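Local coordinates for protein tRNA-5-methyluridine(54) 2-sulfurtransferase (PDB 5MKO) that catalyses the ATP-dependent 2-thiolation of 5-methyluridine 54 in the T loop of tRNAs, a modification that thermally stabilises tRNA in thermophiles, with a [4Fe-4S] cluster as cofactor, at residues A[53-58]-A[75-80]; A[81-86]-A[110-115]; A[151-156]-A[192-197]; A[158-163]-A[201-206]. All blocks are in the same frame, centred on the assembly; numbering follows the deposited sequence.

In the fold
All four contacts fall in the PP-loop domain, and three of them join neighbours in one mixed sheet of order 108-112, 76-83, 52-56, 153-155, 194-196, 185-186. Contact 1 precedes contact 2 along the chain, and strand 76-83 serves both; their centres lie about 16 Å apart. Contact 3, about 9 Å from contact 1 between centres, continues the sheet on the far side of strand 52-56. Contacts 3 and 4 interleave in sequence: strands 153-155 and 194-196 run on into helices 160-172 and 204-214, whose starts meet in contact 4, some 26 Å from contact 2 between centres. Each contact touches AMP, so the C-terminal parts of the strands and the loop leading into helix 160-172 together frame the nucleotide site.

Contact 1: A[53-58]-A[75-80]. With AMP (adenosine monophosphate), chain C.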
# COMPACT_ATOMS: atom_id res chain seq x y z
N ILE A 53 30.92 -2.35 -14.99
CA ILE A 53 29.92 -1.88 -14.02
C ILE A 53 30.45 -0.76 -13.12
O ILE A 53 31.56 -0.87 -12.59
CB ILE A 53 29.34 -3.08 -13.20
CG1 ILE A 53 28.85 -4.22 -14.15
CG2 ILE A 53 28.22 -2.64 -12.25
CD1 ILE A 53 28.91 -5.62 -13.59
N LEU A 54 29.66 0.31 -12.96
CA LEU A 54 30.00 1.42 -12.07
C LEU A 54 29.08 1.37 -10.85
O LEU A 54 27.87 1.54 -10.97
CB LEU A 54 29.90 2.79 -12.78
CG LEU A 54 30.23 4.02 -11.91
CD1 LEU A 54 31.73 4.19 -11.72
CD2 LEU A 54 29.64 5.27 -12.51
N VAL A 55 29.66 1.10 -9.67
CA VAL A 55 28.90 1.05 -8.43
C VAL A 55 28.95 2.42 -7.75
O VAL A 55 30.03 2.89 -7.38
CB VAL A 55 29.25 -0.14 -7.48
CG1 VAL A 55 28.26 -0.22 -6.31
CG2 VAL A 55 29.28 -1.47 -8.24
N ALA A 56 27.79 3.06 -7.62
CA ALA A 56 27.65 4.36 -6.98
C ALA A 56 27.68 4.08 -5.47
O ALA A 56 26.73 3.51 -4.93
CB ALA A 56 26.34 4.99 -7.40
N VAL A 57 28.82 4.38 -4.82
CA VAL A 57 29.02 4.11 -3.40
C VAL A 57 28.84 5.38 -2.57
O VAL A 57 29.53 6.38 -2.78
CB VAL A 57 30.35 3.35 -3.09
CG1 VAL A 57 30.37 1.98 -3.76
CG2 VAL A 57 31.58 4.16 -3.49
N SER A 58 27.89 5.34 -1.64
CA SER A 58 27.52 6.47 -0.77
C SER A 58 28.31 6.57 0.52
O SER A 58 28.40 7.67 1.10
CB SER A 58 26.04 6.38 -0.42
OG SER A 58 25.70 5.09 0.06
N TYR A 75 32.55 -9.95 -11.09
CA TYR A 75 32.13 -8.92 -12.04
C TYR A 75 33.21 -7.85 -12.21
O TYR A 75 34.08 -7.69 -11.33
CB TYR A 75 30.78 -8.30 -11.64
CG TYR A 75 29.59 -9.19 -11.91
CD1 TYR A 75 28.96 -9.19 -13.16
CD2 TYR A 75 29.06 -10.01 -10.92
CE1 TYR A 75 27.85 -10.00 -13.41
CE2 TYR A 75 27.95 -10.83 -11.16
CZ TYR A 75 27.35 -10.81 -12.41
OH TYR A 75 26.26 -11.61 -12.66
N ASN A 76 33.19 -7.14 -13.36
CA ASN A 76 34.14 -6.07 -13.70
C ASN A 76 33.58 -4.75 -13.14
O ASN A 76 32.84 -4.04 -13.83
CB ASN A 76 34.38 -6.01 -15.22
CG ASN A 76 35.53 -5.14 -15.68
OD1 ASN A 76 36.16 -4.40 -14.91
ND2 ASN A 76 35.81 -5.20 -16.98
N ILE A 77 33.92 -4.44 -11.87
CA ILE A 77 33.40 -3.25 -11.21
C ILE A 77 34.45 -2.20 -10.91
O ILE A 77 35.64 -2.48 -10.74
CB ILE A 77 32.55 -3.58 -9.94
CG1 ILE A 77 33.42 -4.13 -8.78
CG2 ILE A 77 31.36 -4.52 -10.25
CD1 ILE A 77 32.97 -3.65 -7.42
N GLU A 78 33.97 -0.96 -10.85
CA GLU A 78 34.67 0.27 -10.47
C GLU A 78 33.65 1.06 -9.67
O GLU A 78 32.45 0.84 -9.83
CB GLU A 78 35.19 1.03 -11.69
CG GLU A 78 36.54 0.52 -12.15
CD GLU A 78 37.05 1.07 -13.47
OE1 GLU A 78 36.97 0.34 -14.49
OE2 GLU A 78 37.56 2.21 -13.48
N CYS A 79 34.10 1.89 -8.74
CA CYS A 79 33.20 2.60 -7.84
C CYS A 79 33.28 4.11 -7.92
O CYS A 79 34.36 4.66 -8.14
CB CYS A 79 33.40 2.12 -6.41
SG CYS A 79 33.33 0.32 -6.22
N LEU A 80 32.14 4.78 -7.73
CA LEU A 80 32.06 6.23 -7.70
C LEU A 80 31.47 6.73 -6.41
O LEU A 80 30.40 6.30 -6.01
CB LEU A 80 31.32 6.82 -8.93
CG LEU A 80 31.04 8.35 -8.89
CD1 LEU A 80 32.29 9.17 -9.05
CD2 LEU A 80 30.03 8.75 -9.93
P AMP C . 19.66 7.41 -1.74
O1P AMP C . 20.50 8.23 -0.73
O2P AMP C . 18.89 6.28 -0.99
O3P AMP C . 18.80 8.23 -2.64
O5' AMP C . 20.70 6.65 -2.64
C5' AMP C . 20.38 5.61 -3.58
C4' AMP C . 21.67 5.01 -4.07
O4' AMP C . 22.49 6.05 -4.66
C3' AMP C . 22.54 4.40 -2.99
O3' AMP C . 22.10 3.09 -2.67
C2' AMP C . 23.93 4.47 -3.61
O2' AMP C . 24.11 3.40 -4.54
C1' AMP C . 23.86 5.80 -4.38
N9 AMP C . 24.42 6.96 -3.69
C8 AMP C . 23.82 7.72 -2.72
N7 AMP C . 24.55 8.71 -2.28
C5 AMP C . 25.73 8.60 -3.01
C6 AMP C . 26.92 9.35 -3.00
N6 AMP C . 27.16 10.36 -2.16
N1 AMP C . 27.89 8.99 -3.87
C2 AMP C . 27.68 7.94 -4.68
N3 AMP C . 26.61 7.15 -4.75
C4 AMP C . 25.66 7.53 -3.88
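Ile53 and Val55 of 53-58 bind the strand of 75-80 through the offset bonding of a parallel pair, in which one residue reaches two that flank its partner. Ile53 N donates to Asn76 O (2.8 Å) while Ile53 O accepts from Glu78 N; Val55 repeats the pattern with Glu78 O and Leu80 N, and Val57 N closes on Leu80 O at 2.8 Å. The short segments cross at -34°.

The side chain of Ile53 gives the packing in detail. Ile53 CB lies 3.9 Å from Ile77 CG2. With CG1 anti to the carbonyl carbon (chi1 -51°), that branch runs past Asn76 O, whereas Ile53 CG2 faces Ile77 CG2 at 4.2 Å. At the tip, Ile53 CD1 reaches Tyr75 CD1 at 3.6 Å. On the other face Leu54 CD1 rests 3.9 Å from Leu80 CB.

The two strands belong to a beta-alpha-beta unit whose connecting helix 61-72 covers Val55 and Ile77, while helix 132-148 packs over Leu54 and Leu80. A salt bridge from Arg52 meets the carboxylate of Glu78. Toward the C-terminal end of strand 52-56, Ala56 O accepts from AMP O2' at 2.7 Å. Apolar packing and backbone bonding therefore fix the strands, and the carbonyl of Ala56 is left to bind the ribose hydroxyl.

Contact 2: A[81-86]-A[110-115]; sequences HINLGI and IVRIKE. With AMP (adenosine monophosphate), chain C.
His81, Ile82 and Asn83 pair in parallel with Ile110, Val111 and Arg112, the short strands crossing at -19° and joined by Val111 N to His81 O (3.0 Å), Asn83 N to Val111 O and Ile113 N to Asn83 O. Ile82 turns its own N-H and C=O the other way, and there the backbone meets the adenine: Ile82 N donates to AMP N1 at 2.9 Å, and AMP N6 donates to Ile82 O at 2.8 Å. Its side chain divides the remaining work. A chi1 of -43° sends Ile82 CG2 to Ile113 CG2, 3.7 Å away with the two isoleucines roughly perpendicular, and Ile82 CG1 to the adenine, 3.8 Å from AMP N1.

Strand 76-83, helix 90-104 and strand 108-112 form a beta-alpha-beta unit of the PP-loop domain, with the nucleotide lying, as is usual in this fold, at the C-terminal ends of the parallel strands. Replacing Ile82 with an alanine would remove both branches, and would probably leave Ile113 facing a gap and the adenine without the apolar contact this side chain supplies beside N1.

On the opposite face Arg112 CG lies 3.8 Å from Asn83 CB, and the extended chain carries the guanidinium to a salt bridge with Glu94, one of its planar faces lying under Ile110 CG2. Asn83 OD1 accepts from Gly85 N (3.0 Å) in an Asx turn, and Gly85 takes a positive phi of 60°, which favours glycine. His81 ND1 is hydrogen-bonded to Val57 O, tying strand 76-83 to segment 53-58.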
# COMPACT_ATOMS: atom_id res chain seq x y z
N HIS A 81 32.17 7.66 -5.75
CA HIS A 81 31.67 8.32 -4.56
C HIS A 81 31.53 9.79 -4.87
O HIS A 81 32.47 10.41 -5.38
CB HIS A 81 32.55 8.08 -3.33
CG HIS A 81 32.09 8.86 -2.13
ND1 HIS A 81 30.94 8.52 -1.45
CD2 HIS A 81 32.60 10.00 -1.60
CE1 HIS A 81 30.79 9.44 -0.51
NE2 HIS A 81 31.76 10.36 -0.56
N ILE A 82 30.36 10.36 -4.58
CA ILE A 82 30.10 11.78 -4.79
C ILE A 82 30.08 12.48 -3.43
O ILE A 82 29.25 12.16 -2.59
CB ILE A 82 28.83 12.07 -5.65
CG1 ILE A 82 28.73 11.12 -6.88
CG2 ILE A 82 28.80 13.56 -6.08
CD1 ILE A 82 27.34 10.95 -7.45
N ASN A 83 31.04 13.38 -3.20
CA ASN A 83 31.16 14.16 -1.97
C ASN A 83 30.32 15.41 -2.19
O ASN A 83 30.67 16.27 -3.01
CB ASN A 83 32.63 14.51 -1.71
CG ASN A 83 32.89 15.22 -0.40
OD1 ASN A 83 32.49 16.37 -0.20
ND2 ASN A 83 33.64 14.58 0.48
N LEU A 84 29.18 15.50 -1.47
CA LEU A 84 28.24 16.62 -1.59
C LEU A 84 28.66 17.88 -0.80
O LEU A 84 27.87 18.81 -0.68
CB LEU A 84 26.80 16.20 -1.23
CG LEU A 84 26.16 14.96 -1.91
CD1 LEU A 84 26.32 14.93 -3.43
CD2 LEU A 84 26.54 13.69 -1.22
N GLY A 85 29.89 17.88 -0.27
CA GLY A 85 30.48 19.00 0.45
C GLY A 85 29.78 19.47 1.71
O GLY A 85 29.91 20.64 2.08
N ILE A 86 29.03 18.56 2.37
CA ILE A 86 28.33 18.87 3.62
C ILE A 86 29.37 18.76 4.74
O ILE A 86 29.89 17.67 5.01
CB ILE A 86 27.08 17.96 3.83
CG1 ILE A 86 26.04 18.15 2.69
CG2 ILE A 86 26.44 18.21 5.19
CD1 ILE A 86 25.28 16.89 2.31
N ILE A 110 36.41 9.54 -6.97
CA ILE A 110 35.76 10.50 -6.10
C ILE A 110 35.51 11.81 -6.83
O ILE A 110 36.43 12.35 -7.44
CB ILE A 110 36.56 10.70 -4.77
CG1 ILE A 110 36.63 9.38 -3.96
CG2 ILE A 110 35.98 11.86 -3.93
CD1 ILE A 110 37.73 9.32 -2.92
N VAL A 111 34.26 12.31 -6.76
CA VAL A 111 33.83 13.58 -7.34
C VAL A 111 33.36 14.50 -6.19
O VAL A 111 32.42 14.16 -5.48
CB VAL A 111 32.76 13.40 -8.46
CG1 VAL A 111 32.17 14.74 -8.89
CG2 VAL A 111 33.34 12.66 -9.66
N ARG A 112 34.05 15.64 -6.00
CA ARG A 112 33.73 16.61 -4.96
C ARG A 112 32.98 17.78 -5.60
O ARG A 112 33.57 18.54 -6.38
CB ARG A 112 35.01 17.07 -4.23
CG ARG A 112 35.72 15.94 -3.46
CD ARG A 112 37.00 16.41 -2.80
NE ARG A 112 37.71 15.33 -2.11
CZ ARG A 112 38.63 14.55 -2.67
NH1 ARG A 112 38.97 14.71 -3.95
NH2 ARG A 112 39.22 13.59 -1.96
N ILE A 113 31.65 17.90 -5.31
CA ILE A 113 30.78 18.92 -5.91
C ILE A 113 31.22 20.36 -5.53
O ILE A 113 30.97 21.28 -6.32
CB ILE A 113 29.25 18.70 -5.67
CG1 ILE A 113 28.79 19.11 -4.25
CG2 ILE A 113 28.81 17.27 -6.00
CD1 ILE A 113 27.39 19.71 -4.23
N LYS A 114 31.89 20.56 -4.36
CA LYS A 114 32.36 21.89 -3.93
C LYS A 114 33.54 22.34 -4.80
O LYS A 114 33.75 23.54 -4.96
CB LYS A 114 32.72 21.92 -2.44
CG LYS A 114 32.62 23.32 -1.82
CD LYS A 114 32.91 23.33 -0.34
CE LYS A 114 32.97 24.74 0.21
NZ LYS A 114 33.17 24.76 1.68
N GLU A 115 34.26 21.38 -5.39
CA GLU A 115 35.38 21.66 -6.28
C GLU A 115 34.87 21.91 -7.71
O GLU A 115 35.30 22.86 -8.36
CB GLU A 115 36.41 20.52 -6.26
CG GLU A 115 37.19 20.42 -4.95
CD GLU A 115 38.12 19.24 -4.79
OE1 GLU A 115 38.29 18.45 -5.75
OE2 GLU A 115 38.71 19.11 -3.69
P AMP C . 19.66 7.41 -1.74
O1P AMP C . 20.50 8.23 -0.73
O2P AMP C . 18.89 6.28 -0.99
O3P AMP C . 18.80 8.23 -2.64
O5' AMP C . 20.70 6.65 -2.64
C5' AMP C . 20.38 5.61 -3.58
C4' AMP C . 21.67 5.01 -4.07
O4' AMP C . 22.49 6.05 -4.66
C3' AMP C . 22.54 4.40 -2.99
O3' AMP C . 22.10 3.09 -2.67
C2' AMP C . 23.93 4.47 -3.61
O2' AMP C . 24.11 3.40 -4.54
C1' AMP C . 23.86 5.80 -4.38
N9 AMP C . 24.42 6.96 -3.69
C8 AMP C . 23.82 7.72 -2.72
N7 AMP C . 24.55 8.71 -2.28
C5 AMP C . 25.73 8.60 -3.01
C6 AMP C . 26.92 9.35 -3.00
N6 AMP C . 27.16 10.36 -2.16
N1 AMP C . 27.89 8.99 -3.87
C2 AMP C . 27.68 7.94 -4.68
N3 AMP C . 26.61 7.15 -4.75
C4 AMP C . 25.66 7.53 -3.88

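Contact 3: A[151-156]-A[192-197]; sequences FDAIAT and FIKKVK. With AMP (adenosine monophosphate), chain C.
Ile193 meets the start of strand 153-155 with its CG2 branch: Ile193 CG2 lies 3.7 Å from Phe151 O and 3.8 Å from Ile154 CG1. A chi1 of -55° sets that methyl opposite the backbone N of Ile193 and brings it over to Ile154. The backbone of Ile193 is also held from outside, by Asn143.

Next comes Lys194, whose O accepts from Ile154 N at 2.8 Å. Its aliphatic chain bends at chi3 (89°), so that Lys194 CE passes 3.8 Å from Ala153 CB before NZ reaches Leu46 O and a salt bridge with Glu51. Lys195 behaves differently: its side chain runs beside that of Ile154 in the same direction, Lys195 CG lying 4.1 Å from Ile154 CB. Here the methylenes of a lysine do the work of an apolar neighbour.

Val196 is gripped at both backbone polar atoms. Val196 N donates to Ile154 O, and Val196 O accepts from Thr156 N at 3.1 Å; Val196 CG2, meanwhile, faces Ala155 CB at 4.1 Å. Last, Lys197 CG passes Thr156 OG1, a hydroxyl hydrogen-bonded to His158 ND1, while Thr156 CA lies 3.4 Å from AMP O2'.

The pair thus extends the parallel part of the sheet: strand 153-155 is flanked by 52-56 and 194-196, and beyond 194-196 the antiparallel strand 185-186 bonds through Leu186 to Lys195. Helix 132-148 covers Ile154 and Ile193, whereas Leu47 packs against Ala153 and Val196 on the other face.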
# COMPACT_ATOMS: atom_id res chain seq x y z
N PHE A 151 31.17 3.36 -19.26
CA PHE A 151 30.68 2.27 -18.41
C PHE A 151 29.39 1.73 -18.99
O PHE A 151 28.53 2.50 -19.43
CB PHE A 151 30.47 2.73 -16.96
CG PHE A 151 31.72 2.73 -16.13
CD1 PHE A 151 32.14 1.58 -15.47
CD2 PHE A 151 32.51 3.87 -16.03
CE1 PHE A 151 33.30 1.58 -14.70
CE2 PHE A 151 33.68 3.87 -15.27
CZ PHE A 151 34.07 2.72 -14.61
N ASP A 152 29.25 0.41 -18.99
CA ASP A 152 28.10 -0.28 -19.56
C ASP A 152 26.85 -0.25 -18.68
O ASP A 152 25.73 -0.31 -19.21
CB ASP A 152 28.48 -1.72 -19.91
CG ASP A 152 29.51 -1.79 -21.02
OD1 ASP A 152 29.18 -1.38 -22.17
OD2 ASP A 152 30.65 -2.22 -20.75
N ALA A 153 27.03 -0.15 -17.35
CA ALA A 153 25.93 -0.13 -16.39
C ALA A 153 26.29 0.58 -15.09
O ALA A 153 27.47 0.64 -14.72
CB ALA A 153 25.50 -1.56 -16.08
N ILE A 154 25.26 1.10 -14.38
CA ILE A 154 25.37 1.72 -13.05
C ILE A 154 24.59 0.82 -12.11
O ILE A 154 23.47 0.44 -12.42
CB ILE A 154 24.85 3.19 -12.94
CG1 ILE A 154 25.36 4.10 -14.07
CG2 ILE A 154 25.20 3.77 -11.57
CD1 ILE A 154 24.68 5.48 -14.17
N ALA A 155 25.19 0.45 -10.97
CA ALA A 155 24.52 -0.37 -9.97
C ALA A 155 24.40 0.43 -8.67
O ALA A 155 25.38 1.05 -8.22
CB ALA A 155 25.29 -1.66 -9.74
N THR A 156 23.18 0.47 -8.11
CA THR A 156 22.89 1.18 -6.87
C THR A 156 22.59 0.18 -5.76
O THR A 156 22.41 -1.01 -6.03
CB THR A 156 21.82 2.26 -7.07
OG1 THR A 156 20.62 1.68 -7.59
CG2 THR A 156 22.30 3.42 -7.94
N PHE A 192 21.51 8.16 -21.27
CA PHE A 192 21.14 7.63 -19.96
C PHE A 192 21.63 6.20 -19.90
O PHE A 192 21.09 5.33 -20.58
CB PHE A 192 19.60 7.62 -19.77
CG PHE A 192 18.92 8.90 -19.34
CD1 PHE A 192 19.38 9.63 -18.26
CD2 PHE A 192 17.74 9.30 -19.96
CE1 PHE A 192 18.72 10.79 -17.83
CE2 PHE A 192 17.06 10.45 -19.53
CZ PHE A 192 17.56 11.18 -18.47
N ILE A 193 22.67 5.95 -19.10
CA ILE A 193 23.28 4.63 -18.90
C ILE A 193 22.28 3.71 -18.15
O ILE A 193 21.45 4.19 -17.38
CB ILE A 193 24.66 4.77 -18.17
CG1 ILE A 193 25.64 5.73 -18.91
CG2 ILE A 193 25.34 3.42 -17.85
CD1 ILE A 193 25.97 5.43 -20.41
N LYS A 194 22.35 2.39 -18.43
CA LYS A 194 21.53 1.37 -17.79
C LYS A 194 21.79 1.38 -16.28
O LYS A 194 22.95 1.29 -15.86
CB LYS A 194 21.83 -0.02 -18.38
CG LYS A 194 21.15 -1.17 -17.65
CD LYS A 194 21.39 -2.52 -18.33
CE LYS A 194 22.63 -3.22 -17.84
NZ LYS A 194 22.81 -4.55 -18.48
N LYS A 195 20.73 1.54 -15.48
CA LYS A 195 20.78 1.53 -14.02
C LYS A 195 20.18 0.21 -13.55
O LYS A 195 19.13 -0.19 -14.06
CB LYS A 195 20.03 2.72 -13.41
CG LYS A 195 20.85 4.00 -13.31
CD LYS A 195 20.27 4.97 -12.27
CE LYS A 195 21.06 6.25 -12.06
NZ LYS A 195 20.96 7.20 -13.21
N VAL A 196 20.85 -0.49 -12.63
CA VAL A 196 20.37 -1.78 -12.11
C VAL A 196 20.39 -1.83 -10.58
O VAL A 196 21.15 -1.08 -9.94
CB VAL A 196 21.07 -3.02 -12.74
CG1 VAL A 196 20.66 -3.22 -14.19
CG2 VAL A 196 22.59 -2.95 -12.59
N LYS A 197 19.54 -2.70 -10.00
CA LYS A 197 19.42 -2.90 -8.55
C LYS A 197 19.71 -4.37 -8.17
O LYS A 197 18.77 -5.16 -8.06
CB LYS A 197 18.05 -2.41 -8.04
CG LYS A 197 17.92 -0.90 -8.05
CD LYS A 197 16.47 -0.43 -8.02
CE LYS A 197 16.41 1.07 -7.96
NZ LYS A 197 15.03 1.58 -7.91
P AMP C . 19.66 7.41 -1.74
O1P AMP C . 20.50 8.23 -0.73
O2P AMP C . 18.89 6.28 -0.99
O3P AMP C . 18.80 8.23 -2.64
O5' AMP C . 20.70 6.65 -2.64
C5' AMP C . 20.38 5.61 -3.58
C4' AMP C . 21.67 5.01 -4.07
O4' AMP C . 22.49 6.05 -4.66
C3' AMP C . 22.54 4.40 -2.99
O3' AMP C . 22.10 3.09 -2.67
C2' AMP C . 23.93 4.47 -3.61
O2' AMP C . 24.11 3.40 -4.54
C1' AMP C . 23.86 5.80 -4.38
N9 AMP C . 24.42 6.96 -3.69
C8 AMP C . 23.82 7.72 -2.72
N7 AMP C . 24.55 8.71 -2.28
C5 AMP C . 25.73 8.60 -3.01
C6 AMP C . 26.92 9.35 -3.00
N6 AMP C . 27.16 10.36 -2.16
N1 AMP C . 27.89 8.99 -3.87
C2 AMP C . 27.68 7.94 -4.68
N3 AMP C . 26.61 7.15 -4.75
C4 AMP C . 25.66 7.53 -3.88

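Contact 4: A[158-163]-A[201-206]; sequences HNLDDE and EVTERE. With AMP (adenosine monophosphate), chain C.
Leu160 N donates to Val202 O at 2.8 Å, a backbone bond that fastens the first turn of helix 160-172 to the residues leading into helix 204-214. Around it lies the close-packed part. With CG of Leu160 anti to the backbone N (chi1 179°), Leu160 CD2 runs alongside Thr203 CG2 at 3.8 Å; Lys249 and Val253 of helix 248-259 also pack on Leu160. Val202 turns away to pack on helix 26-43.

Both helices begin with a capping box. Asn159 OD1 accepts from Asp162 N at 3.0 Å, and Asp162 OD2 in turn accepts from Asn159 N, met on the anti side of the carboxylate. Thr203 and Glu206 repeat the scheme, with Thr203 N bound to Glu206 OE2 at 2.8 Å.

The polar side, where Glu204 is partly exposed, is looser. Asp161 OD1 receives only a weak bond from Glu204 N (3.4 Å), while Asn159 ND2 passes 3.6 Å from Glu204 CB. Were Asn159 an alanine, Asp162 N would probably lose its capping acceptor, leaving the helix start less firmly fixed and a gap beside Glu204.

Next to the box, His158 CE1 lies 3.4 Å from AMP C5', so the loop before helix 160-172 packs against the ribose. Three acidic side chains gather where the helices meet, and Lys235 of helix 230-244 forms salt bridges with both Asp162 and Glu204; that shared lysine probably offsets the mutual repulsion of carboxylate oxygens such as Asp162 OD1 and Glu204 OE2, 4.3 Å apart.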
# COMPACT_ATOMS: atom_id res chain seq x y z
N HIS A 158 19.93 0.03 -3.68
CA HIS A 158 18.50 -0.18 -3.37
C HIS A 158 18.12 -1.64 -3.09
O HIS A 158 18.26 -2.51 -3.95
CB HIS A 158 17.59 0.38 -4.46
CG HIS A 158 17.77 1.83 -4.73
ND1 HIS A 158 18.77 2.28 -5.57
CD2 HIS A 158 17.03 2.88 -4.32
CE1 HIS A 158 18.60 3.59 -5.65
NE2 HIS A 158 17.57 4.00 -4.91
N ASN A 159 17.65 -1.89 -1.85
CA ASN A 159 17.24 -3.19 -1.36
C ASN A 159 15.71 -3.37 -1.47
O ASN A 159 15.01 -2.46 -1.95
CB ASN A 159 17.76 -3.44 0.08
CG ASN A 159 17.34 -2.42 1.12
OD1 ASN A 159 16.20 -1.95 1.16
ND2 ASN A 159 18.24 -2.10 2.03
N LEU A 160 15.19 -4.55 -1.05
CA LEU A 160 13.76 -4.89 -1.07
C LEU A 160 12.91 -3.89 -0.30
O LEU A 160 11.86 -3.48 -0.80
CB LEU A 160 13.54 -6.34 -0.58
CG LEU A 160 12.12 -6.88 -0.51
CD1 LEU A 160 11.53 -7.12 -1.89
CD2 LEU A 160 12.09 -8.14 0.28
N ASP A 161 13.38 -3.48 0.90
CA ASP A 161 12.72 -2.51 1.78
C ASP A 161 12.57 -1.16 1.10
O ASP A 161 11.51 -0.54 1.22
CB ASP A 161 13.50 -2.36 3.09
CG ASP A 161 13.53 -3.60 3.96
OD1 ASP A 161 13.51 -4.72 3.41
OD2 ASP A 161 13.61 -3.44 5.20
N ASP A 162 13.60 -0.71 0.35
CA ASP A 162 13.59 0.56 -0.40
C ASP A 162 12.50 0.55 -1.47
O ASP A 162 11.78 1.53 -1.61
CB ASP A 162 14.97 0.85 -1.03
CG ASP A 162 16.09 1.10 -0.04
OD1 ASP A 162 15.86 1.85 0.95
OD2 ASP A 162 17.22 0.60 -0.27
N GLU A 163 12.37 -0.58 -2.18
CA GLU A 163 11.37 -0.75 -3.23
C GLU A 163 9.96 -0.86 -2.65
O GLU A 163 9.04 -0.17 -3.13
CB GLU A 163 11.73 -1.95 -4.11
CG GLU A 163 10.96 -1.98 -5.42
CD GLU A 163 11.27 -0.98 -6.53
OE1 GLU A 163 12.05 -0.02 -6.34
OE2 GLU A 163 10.75 -1.23 -7.64
N GLU A 201 15.90 -8.06 -4.24
CA GLU A 201 15.14 -9.07 -3.50
C GLU A 201 15.71 -9.40 -2.10
O GLU A 201 15.21 -10.30 -1.44
CB GLU A 201 14.97 -10.34 -4.36
CG GLU A 201 14.53 -10.04 -5.79
CD GLU A 201 14.30 -11.25 -6.67
OE1 GLU A 201 15.25 -12.02 -6.93
OE2 GLU A 201 13.14 -11.41 -7.12
N VAL A 202 16.72 -8.63 -1.64
CA VAL A 202 17.27 -8.83 -0.29
C VAL A 202 16.78 -7.73 0.65
O VAL A 202 16.65 -6.58 0.24
CB VAL A 202 18.82 -9.05 -0.22
CG1 VAL A 202 19.25 -10.27 -1.01
CG2 VAL A 202 19.59 -7.82 -0.67
N THR A 203 16.48 -8.10 1.90
CA THR A 203 15.97 -7.17 2.91
C THR A 203 17.11 -6.37 3.53
O THR A 203 18.24 -6.86 3.56
CB THR A 203 15.19 -7.91 4.02
OG1 THR A 203 16.09 -8.67 4.83
CG2 THR A 203 14.06 -8.78 3.49
N GLU A 204 16.80 -5.17 4.07
CA GLU A 204 17.74 -4.28 4.75
C GLU A 204 18.40 -5.01 5.93
O GLU A 204 19.60 -4.84 6.16
CB GLU A 204 17.02 -3.01 5.24
CG GLU A 204 17.93 -1.88 5.67
CD GLU A 204 17.34 -0.49 5.58
OE1 GLU A 204 17.75 0.38 6.39
OE2 GLU A 204 16.52 -0.24 4.67
N ARG A 205 17.62 -5.87 6.63
CA ARG A 205 18.04 -6.71 7.75
C ARG A 205 19.12 -7.70 7.30
O ARG A 205 20.09 -7.92 8.03
CB ARG A 205 16.81 -7.47 8.27
CG ARG A 205 17.01 -8.23 9.57
CD ARG A 205 15.87 -9.21 9.72
NE ARG A 205 16.08 -10.12 10.85
CZ ARG A 205 16.33 -11.42 10.74
NH1 ARG A 205 16.49 -12.16 11.82
NH2 ARG A 205 16.40 -11.98 9.54
N GLU A 206 18.97 -8.27 6.09
CA GLU A 206 19.93 -9.20 5.49
C GLU A 206 21.18 -8.43 5.06
O GLU A 206 22.29 -8.96 5.18
CB GLU A 206 19.29 -9.92 4.28
CG GLU A 206 18.30 -11.01 4.64
CD GLU A 206 17.44 -11.54 3.50
OE1 GLU A 206 17.11 -12.75 3.52
OE2 GLU A 206 17.08 -10.75 2.60
P AMP C . 19.66 7.41 -1.74
O1P AMP C . 20.50 8.23 -0.73
O2P AMP C . 18.89 6.28 -0.99
O3P AMP C . 18.80 8.23 -2.64
O5' AMP C . 20.70 6.65 -2.64
C5' AMP C . 20.38 5.61 -3.58
C4' AMP C . 21.67 5.01 -4.07
O4' AMP C . 22.49 6.05 -4.66
C3' AMP C . 22.54 4.40 -2.99
O3' AMP C . 22.10 3.09 -2.67
C2' AMP C . 23.93 4.47 -3.61
O2' AMP C . 24.11 3.40 -4.54
C1' AMP C . 23.86 5.80 -4.38
N9 AMP C . 24.42 6.96 -3.69
C8 AMP C . 23.82 7.72 -2.72
N7 AMP C . 24.55 8.71 -2.28
C5 AMP C . 25.73 8.60 -3.01
C6 AMP C . 26.92 9.35 -3.00
N6 AMP C . 27.16 10.36 -2.16
N1 AMP C . 27.89 8.99 -3.87
C2 AMP C . 27.68 7.94 -4.68
N3 AMP C . 26.61 7.15 -4.75
C4 AMP C . 25.66 7.53 -3.88